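Local coordinates for protein restriction endonuclease EcoP15I, restriction subunit (Escherichia coli, PDB 4ZCF) that uses ATP and its partner methyltransferase subunit to cut DNA 25-27 base pairs downstream of one of two inversely oriented CAGCAG recognition sites, at residues Lys279-Tyr284 and Arg534-Pro539; Lys380-Leu385 and Pro398-Phe403; Gln530-Gly535 and Leu554-Asp559. All coordinates share one frame; numbering follows the deposited sequence.

Contact 1 of 3, residues Lys279-Tyr284 and Arg534-Pro539. With AMP (adenosine monophosphate), chain H.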
# COMPACT_ATOMS: atom_id res chain seq x y z
N LYS C 279 -7.07 39.22 18.93
CA LYS C 279 -6.12 40.34 19.04
C LYS C 279 -6.66 41.60 18.33
O LYS C 279 -7.35 41.48 17.31
CB LYS C 279 -4.77 39.99 18.40
CG LYS C 279 -3.94 38.93 19.10
CD LYS C 279 -2.52 38.99 18.54
CE LYS C 279 -1.74 37.73 18.76
NZ LYS C 279 -1.60 36.93 17.51
N GLY C 280 -6.31 42.77 18.85
CA GLY C 280 -6.67 44.05 18.23
C GLY C 280 -5.73 44.34 17.08
O GLY C 280 -4.71 43.66 16.94
N ILE C 281 -6.06 45.34 16.23
CA ILE C 281 -5.19 45.65 15.09
C ILE C 281 -4.45 46.98 15.22
O ILE C 281 -5.05 47.97 15.65
CB ILE C 281 -5.93 45.53 13.71
CG1 ILE C 281 -6.98 44.39 13.67
CG2 ILE C 281 -4.94 45.48 12.52
CD1 ILE C 281 -6.44 42.91 13.64
N ASP C 282 -3.16 47.01 14.81
CA ASP C 282 -2.31 48.20 14.78
C ASP C 282 -1.68 48.34 13.40
O ASP C 282 -0.60 47.79 13.14
CB ASP C 282 -1.27 48.20 15.92
CG ASP C 282 -1.84 48.53 17.29
OD1 ASP C 282 -2.81 49.33 17.35
OD2 ASP C 282 -1.31 48.02 18.29
N ALA C 283 -2.39 49.05 12.50
CA ALA C 283 -2.00 49.25 11.11
C ALA C 283 -0.91 50.30 10.88
O ALA C 283 -0.95 51.38 11.47
CB ALA C 283 -3.22 49.57 10.28
N TYR C 284 0.06 49.95 9.99
CA TYR C 284 1.20 50.78 9.57
C TYR C 284 1.18 50.99 8.06
O TYR C 284 1.31 50.01 7.31
CB TYR C 284 2.53 50.14 9.98
CG TYR C 284 2.76 50.05 11.47
CD1 TYR C 284 3.38 51.09 12.16
CD2 TYR C 284 2.39 48.92 12.19
CE1 TYR C 284 3.60 51.01 13.54
CE2 TYR C 284 2.61 48.82 13.56
CZ TYR C 284 3.23 49.87 14.23
OH TYR C 284 3.45 49.78 15.59
N ARG C 534 -5.14 35.73 9.99
CA ARG C 534 -3.99 34.83 10.00
C ARG C 534 -3.12 35.02 11.28
O ARG C 534 -2.32 34.14 11.63
CB ARG C 534 -3.14 34.99 8.72
CG ARG C 534 -3.96 35.24 7.45
CD ARG C 534 -3.16 35.02 6.18
NE ARG C 534 -3.68 35.79 5.04
CZ ARG C 534 -4.69 35.42 4.26
NH1 ARG C 534 -5.33 34.28 4.48
NH2 ARG C 534 -5.08 36.20 3.26
N GLY C 535 -3.32 36.15 11.97
CA GLY C 535 -2.62 36.50 13.20
C GLY C 535 -3.52 37.07 14.29
O GLY C 535 -3.03 37.76 15.18
N LEU C 536 -4.83 36.76 14.24
CA LEU C 536 -5.86 37.22 15.18
C LEU C 536 -5.96 36.41 16.47
O LEU C 536 -6.41 36.93 17.49
CB LEU C 536 -7.24 37.22 14.52
CG LEU C 536 -7.70 38.48 13.78
CD1 LEU C 536 -9.18 38.37 13.46
CD2 LEU C 536 -7.45 39.72 14.58
N ARG C 537 -5.63 35.11 16.40
CA ARG C 537 -5.73 34.17 17.51
C ARG C 537 -4.91 34.56 18.73
O ARG C 537 -3.83 35.14 18.60
CB ARG C 537 -5.42 32.74 17.04
CG ARG C 537 -6.63 32.00 16.46
CD ARG C 537 -6.24 30.67 15.80
NE ARG C 537 -5.40 29.84 16.67
CZ ARG C 537 -4.72 28.76 16.26
NH1 ARG C 537 -4.78 28.37 14.99
NH2 ARG C 537 -3.98 28.08 17.12
N LEU C 538 -5.44 34.26 19.92
CA LEU C 538 -4.81 34.56 21.20
C LEU C 538 -3.54 33.71 21.40
O LEU C 538 -3.57 32.50 21.18
CB LEU C 538 -5.80 34.44 22.36
CG LEU C 538 -7.04 35.37 22.27
CD1 LEU C 538 -8.03 35.07 23.37
CD2 LEU C 538 -6.65 36.85 22.32
N PRO C 539 -2.40 34.34 21.72
CA PRO C 539 -1.14 33.59 21.82
C PRO C 539 -1.01 32.63 23.00
O PRO C 539 -1.74 32.73 23.98
CB PRO C 539 -0.08 34.70 21.85
CG PRO C 539 -0.78 35.84 22.49
CD PRO C 539 -2.18 35.78 21.98
P AMP H . -10.44 25.97 9.10
O1P AMP H . -10.61 26.64 7.79
O2P AMP H . -11.53 26.55 9.92
O3P AMP H . -10.87 24.57 8.87
O5' AMP H . -8.97 26.09 9.71
C5' AMP H . -8.76 26.66 10.99
C4' AMP H . -7.63 26.00 11.72
O4' AMP H . -7.46 26.59 13.04
C3' AMP H . -7.93 24.56 11.96
O3' AMP H . -7.39 23.79 10.89
C2' AMP H . -7.34 24.23 13.27
O2' AMP H . -6.01 23.72 13.11
C1' AMP H . -7.26 25.53 14.01
N9 AMP H . -8.15 25.63 15.10
C8 AMP H . -9.46 25.69 14.95
N7 AMP H . -10.04 25.82 16.17
C5 AMP H . -8.94 25.90 17.14
C6 AMP H . -8.78 26.05 18.55
N6 AMP H . -9.90 26.17 19.40
N1 AMP H . -7.52 26.06 19.06
C2 AMP H . -6.45 25.94 18.30
N3 AMP H . -6.52 25.79 16.98
C4 AMP H . -7.72 25.77 16.34

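Contact 2 of 3, residues Lys380-Leu385 and Pro398-Phe403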
# COMPACT_ATOMS: atom_id res chain seq x y z
N LYS C 380 12.43 46.68 14.05
CA LYS C 380 12.51 47.62 15.19
C LYS C 380 11.31 47.47 16.15
O LYS C 380 11.49 47.53 17.37
CB LYS C 380 12.63 49.06 14.70
N GLU C 381 10.11 47.26 15.57
CA GLU C 381 8.87 47.09 16.33
C GLU C 381 8.77 45.72 16.99
O GLU C 381 8.17 45.61 18.07
CB GLU C 381 7.63 47.40 15.46
CG GLU C 381 7.52 48.85 14.99
CD GLU C 381 7.75 49.94 16.03
OE1 GLU C 381 7.04 49.94 17.06
OE2 GLU C 381 8.64 50.78 15.80
N HIS C 382 9.39 44.67 16.37
CA HIS C 382 9.42 43.30 16.90
C HIS C 382 10.22 43.20 18.18
O HIS C 382 9.73 42.63 19.14
CB HIS C 382 9.95 42.30 15.86
CG HIS C 382 9.79 40.86 16.27
ND1 HIS C 382 10.78 39.93 16.04
CD2 HIS C 382 8.76 40.25 16.90
CE1 HIS C 382 10.31 38.78 16.50
NE2 HIS C 382 9.11 38.93 17.04
N PHE C 383 11.46 43.75 18.18
CA PHE C 383 12.36 43.73 19.34
C PHE C 383 11.79 44.51 20.52
O PHE C 383 12.02 44.11 21.67
CB PHE C 383 13.79 44.15 18.97
CG PHE C 383 14.53 43.11 18.15
CD1 PHE C 383 14.43 43.08 16.77
CD2 PHE C 383 15.33 42.16 18.78
CE1 PHE C 383 15.11 42.11 16.02
CE2 PHE C 383 16.01 41.19 18.02
CZ PHE C 383 15.90 41.18 16.65
N LYS C 384 10.98 45.56 20.25
CA LYS C 384 10.26 46.36 21.25
C LYS C 384 9.21 45.47 21.94
O LYS C 384 8.91 45.64 23.13
CB LYS C 384 9.57 47.58 20.61
CG LYS C 384 10.40 48.88 20.57
CD LYS C 384 10.74 49.49 21.95
CE LYS C 384 9.57 50.08 22.71
NZ LYS C 384 9.98 50.53 24.06
N LEU C 385 8.64 44.51 21.17
CA LEU C 385 7.65 43.56 21.66
C LEU C 385 8.35 42.35 22.26
O LEU C 385 7.84 41.77 23.22
CB LEU C 385 6.71 43.14 20.52
CG LEU C 385 5.40 42.50 20.94
CD1 LEU C 385 4.28 43.51 20.98
CD2 LEU C 385 5.04 41.41 20.00
N PRO C 398 7.14 35.81 20.60
CA PRO C 398 6.46 36.48 19.48
C PRO C 398 7.06 36.11 18.13
O PRO C 398 8.22 35.71 18.03
CB PRO C 398 6.62 37.96 19.79
CG PRO C 398 7.81 38.06 20.70
CD PRO C 398 8.17 36.69 21.20
N LEU C 399 6.25 36.23 17.07
CA LEU C 399 6.68 35.92 15.71
C LEU C 399 6.32 37.06 14.76
O LEU C 399 5.28 37.70 14.93
CB LEU C 399 6.09 34.58 15.19
CG LEU C 399 6.23 33.29 16.04
CD1 LEU C 399 5.46 32.14 15.41
CD2 LEU C 399 7.68 32.86 16.22
N THR C 400 7.19 37.30 13.76
CA THR C 400 6.99 38.27 12.68
C THR C 400 6.95 37.46 11.39
O THR C 400 7.84 36.64 11.14
CB THR C 400 8.06 39.39 12.69
OG1 THR C 400 7.86 40.23 13.83
CG2 THR C 400 8.01 40.27 11.43
N LEU C 401 5.90 37.69 10.59
CA LEU C 401 5.68 37.02 9.32
C LEU C 401 5.73 38.02 8.18
O LEU C 401 4.94 38.97 8.15
CB LEU C 401 4.34 36.25 9.35
CG LEU C 401 3.81 35.63 8.04
CD1 LEU C 401 4.74 34.56 7.50
CD2 LEU C 401 2.44 35.02 8.27
N PHE C 402 6.66 37.80 7.25
CA PHE C 402 6.84 38.64 6.06
C PHE C 402 6.24 37.94 4.86
O PHE C 402 6.51 36.75 4.66
CB PHE C 402 8.34 38.92 5.81
CG PHE C 402 8.97 39.94 6.74
CD1 PHE C 402 8.79 41.30 6.54
CD2 PHE C 402 9.80 39.53 7.78
CE1 PHE C 402 9.38 42.24 7.40
CE2 PHE C 402 10.40 40.47 8.63
CZ PHE C 402 10.18 41.82 8.43
N PHE C 403 5.43 38.66 4.06
CA PHE C 403 4.85 38.10 2.84
C PHE C 403 5.52 38.61 1.55
O PHE C 403 5.28 39.74 1.12
CB PHE C 403 3.33 38.25 2.78
CG PHE C 403 2.56 37.19 3.53
CD1 PHE C 403 2.70 35.85 3.21
CD2 PHE C 403 1.67 37.54 4.53
CE1 PHE C 403 2.00 34.87 3.91
CE2 PHE C 403 0.95 36.56 5.22
CZ PHE C 403 1.13 35.23 4.91

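Contact 3 of 3, residues Gln530-Gly535 and Leu554-Asp559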
# COMPACT_ATOMS: atom_id res chain seq x y z
N GLN C 530 -10.10 38.69 6.52
CA GLN C 530 -9.51 37.39 6.21
C GLN C 530 -7.98 37.42 6.32
O GLN C 530 -7.40 36.43 6.79
CB GLN C 530 -9.93 36.94 4.83
N GLU C 531 -7.34 38.53 5.87
CA GLU C 531 -5.89 38.69 5.91
C GLU C 531 -5.32 39.00 7.28
O GLU C 531 -4.20 38.61 7.56
CB GLU C 531 -5.33 39.61 4.80
CG GLU C 531 -5.82 41.05 4.78
CD GLU C 531 -5.51 41.81 3.51
OE1 GLU C 531 -6.46 42.21 2.80
OE2 GLU C 531 -4.30 42.01 3.22
N VAL C 532 -6.11 39.68 8.13
CA VAL C 532 -5.72 39.97 9.52
C VAL C 532 -5.93 38.73 10.41
O VAL C 532 -5.16 38.52 11.35
CB VAL C 532 -6.28 41.31 10.12
CG1 VAL C 532 -5.83 42.53 9.33
CG2 VAL C 532 -7.80 41.30 10.27
N GLY C 533 -6.93 37.90 10.06
CA GLY C 533 -7.30 36.65 10.72
C GLY C 533 -6.19 35.61 10.83
O GLY C 533 -6.25 34.73 11.70
N ARG C 534 -5.14 35.73 9.99
CA ARG C 534 -3.99 34.83 10.00
C ARG C 534 -3.12 35.02 11.28
O ARG C 534 -2.32 34.14 11.63
CB ARG C 534 -3.14 34.99 8.72
CG ARG C 534 -3.96 35.24 7.45
CD ARG C 534 -3.16 35.02 6.18
NE ARG C 534 -3.68 35.79 5.04
CZ ARG C 534 -4.69 35.42 4.26
NH1 ARG C 534 -5.33 34.28 4.48
NH2 ARG C 534 -5.08 36.20 3.26
N GLY C 535 -3.32 36.15 11.97
CA GLY C 535 -2.62 36.50 13.20
C GLY C 535 -3.52 37.07 14.29
O GLY C 535 -3.03 37.76 15.18
N LEU C 554 -2.19 42.63 17.16
CA LEU C 554 -1.46 42.21 15.95
C LEU C 554 -1.12 43.46 15.15
O LEU C 554 -2.02 44.21 14.77
CB LEU C 554 -2.26 41.20 15.07
CG LEU C 554 -1.73 41.00 13.63
CD1 LEU C 554 -0.68 39.92 13.56
CD2 LEU C 554 -2.84 40.75 12.65
N LYS C 555 0.17 43.66 14.88
CA LYS C 555 0.63 44.79 14.08
C LYS C 555 0.61 44.35 12.62
O LYS C 555 1.10 43.27 12.29
CB LYS C 555 2.03 45.25 14.53
CG LYS C 555 2.12 45.73 15.97
CD LYS C 555 3.52 46.24 16.28
CE LYS C 555 3.76 46.53 17.75
NZ LYS C 555 5.18 46.89 18.00
N TYR C 556 -0.02 45.15 11.76
CA TYR C 556 -0.18 44.85 10.34
C TYR C 556 0.47 45.93 9.49
O TYR C 556 0.18 47.11 9.68
CB TYR C 556 -1.68 44.68 10.00
CG TYR C 556 -1.92 43.80 8.79
CD1 TYR C 556 -1.93 44.33 7.51
CD2 TYR C 556 -2.12 42.43 8.93
CE1 TYR C 556 -2.14 43.53 6.39
CE2 TYR C 556 -2.34 41.62 7.83
CZ TYR C 556 -2.35 42.17 6.55
OH TYR C 556 -2.54 41.38 5.45
N TYR C 557 1.35 45.52 8.57
CA TYR C 557 2.11 46.43 7.70
C TYR C 557 1.61 46.40 6.27
O TYR C 557 1.64 45.35 5.62
CB TYR C 557 3.62 46.12 7.77
CG TYR C 557 4.19 46.33 9.15
CD1 TYR C 557 4.03 45.36 10.15
CD2 TYR C 557 4.88 47.49 9.48
CE1 TYR C 557 4.54 45.56 11.43
CE2 TYR C 557 5.39 47.70 10.76
CZ TYR C 557 5.22 46.73 11.73
OH TYR C 557 5.70 46.93 12.99
N VAL C 558 1.15 47.57 5.78
CA VAL C 558 0.63 47.77 4.42
C VAL C 558 1.39 48.82 3.59
O VAL C 558 2.22 49.57 4.11
CB VAL C 558 -0.92 47.92 4.33
CG1 VAL C 558 -1.63 46.61 4.60
CG2 VAL C 558 -1.43 49.03 5.24
N ASP C 559 1.11 48.82 2.28
CA ASP C 559 1.67 49.69 1.25
C ASP C 559 1.13 51.12 1.34
O ASP C 559 0.15 51.39 2.05
CB ASP C 559 1.29 49.10 -0.13
CG ASP C 559 2.45 48.77 -1.05
OD1 ASP C 559 3.60 48.69 -0.55
OD2 ASP C 559 2.21 48.54 -2.25

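Contact 1 of 3, residues Lys279-Tyr284 and Arg534-Pro539
With CG anti to its carbonyl carbon (chi1 -69°), K279 sends an extended chain along the G535-R537 backbone, and a bend at the last torsion (chi4 106°) turns NZ in among the carbonyls there. NZ donates to G535 O at 2.9 Å, approaching from above that carbonyl plane, and to R537 O at 3.1 Å, where it comes nearly along the C=O axis. P511 O and V513 O also accept from NZ, so four carbonyls share its three N-H groups. The ring of F514 adds a cation-pi contact, and the charge of this buried ammonium is probably stabilised by the carbonyl dipoles and that ring. Farther back on the same side chain, CE rests on P539 CD at 3.8 Å.

The backbone joins in at the base of the lysine: K279 N donates to L536 O at 2.8 Å. These bonds fasten the start of strand 280-285, in the second RecA-like sheet of the helicase region, to residues of helicase motif VI, whose QxxGRxxR pattern is met by Q530 to R537. Beyond them the side chain of I281 lies crosswise to that of L536, CD1 of I281 reaching CD2 of L536 at 3.5 Å, and F273 of helix 269-274 packs against both. R537 leaves the backbone away from the strand, and its guanidinium lies by the nucleotide. It presents one face to the adenine of AMP, with NH2 of R537 3.4 Å from AMP N3, which lies over that face near its rim; D509 is a long, weak ionic partner of NH1.

Contact 2 of 3, residues Lys380-Leu385 and Pro398-Phe403
The helix carrying H382 and the strand carrying T400 run in roughly opposite directions, with CA of H382 7.0 Å from CA of T400 and CA of L385 7.5 Å from CA of P398. This is the helix-to-strand half of a beta-alpha-beta crossover in the second RecA-like domain: helix 368-389 lies on the parallel sheet and the chain returns through a short connection into strand 399-404, which pairs with strands 497-501 and 513-518.

H382 is the main bridge between them. Its CG stands anti to the backbone N (chi1 -171°), which carries the imidazole off the helix and onto the strand. T400 comes over one face of that ring: its CB sits 4.2 Å from the ring centroid and only 7° off the normal, a CH-pi contact, while OG1 hangs over the rim, 3.2 Å from H382 CG. At the ring's edge, NE2 of H382 makes a weak hydrogen bond of 3.5 Å to P398 O, just where the chain enters the strand. F497, from the neighbouring strand, meets the imidazole edge to face, so aromatic, hydroxyl and carbonyl groups together limit how the ring can turn. Cut back to an alanine, this position is likely to leave a gap beside T400 and P398 O without its weak donor, making the join between helix and strand less firm.

One turn along the helix, L385 and P398 lie side by side, running opposite ways, and F514 of strand 513-518 packs against both side chains. P398 CB is shared between the two helix residues, lying 3.8 Å from L385 CD2 and 3.8 Å from H382 NE2.

Contact 3 of 3, residues Gln530-Gly535 and Leu554-Asp559
V532 and Y556 meet at about a right angle: the valine's CG1 stands over one face of the phenol ring, 3.7 Å from Y556 CD2 and 25° off the normal through the centroid, a CH-pi contact displaced toward the rim. The pair joins helix 528-532, on which helicase motif VI begins, to strand 553-558 of the second RecA-like sheet, the next strand after that helix in the alternating alpha/beta order of the domain.

Y556 carries its ring anti to the backbone N (chi1 -154°), lifting it off the sheet until it lies against E531 and V532. Along the ring's edge and near its plane comes the backbone oxygen of E531, 3.5 Å from Y556 CE2. The side chain of E531 crosses the phenol, its carboxylate plane 79° from that of the ring, and sets OE2 2.9 Å from Y556 OH. F565 also meets the tyrosine, with nearly parallel ring planes, while I516 of the adjacent strand packs against both Y556 and L554.

Nearer the start of the strand, L554 is pressed against backbone more than side chain. V532 O accepts a hydrogen bond from G535 N, and the same oxygen is brushed by L554 CD2 at 3.5 Å. L554 CB lies 3.5 Å from G535 O.

Overall arrangement
Contacts 1 and 3 are close neighbours, their centres about 7 Å apart, and both include R534 and G535; the centre of contact 2 lies about 12 Å from each. All three rest on one parallel sheet. Strands 280-285 and 553-558 are adjacent in it, with probable hydrogen bonds G280 O to L554 N (2.7 Å) and Y284 N to Y556 O (2.9 Å), and Y284 stacks on Y557. E381 of contact 2 packs against Y557. Only contact 1 reaches the AMP pocket: the R537 side chain is about 7 Å from that of F126, which binds AMP; G535 of contact 3 is about 11 Å from AMP and the L399 side chain of contact 2 about 14 Å.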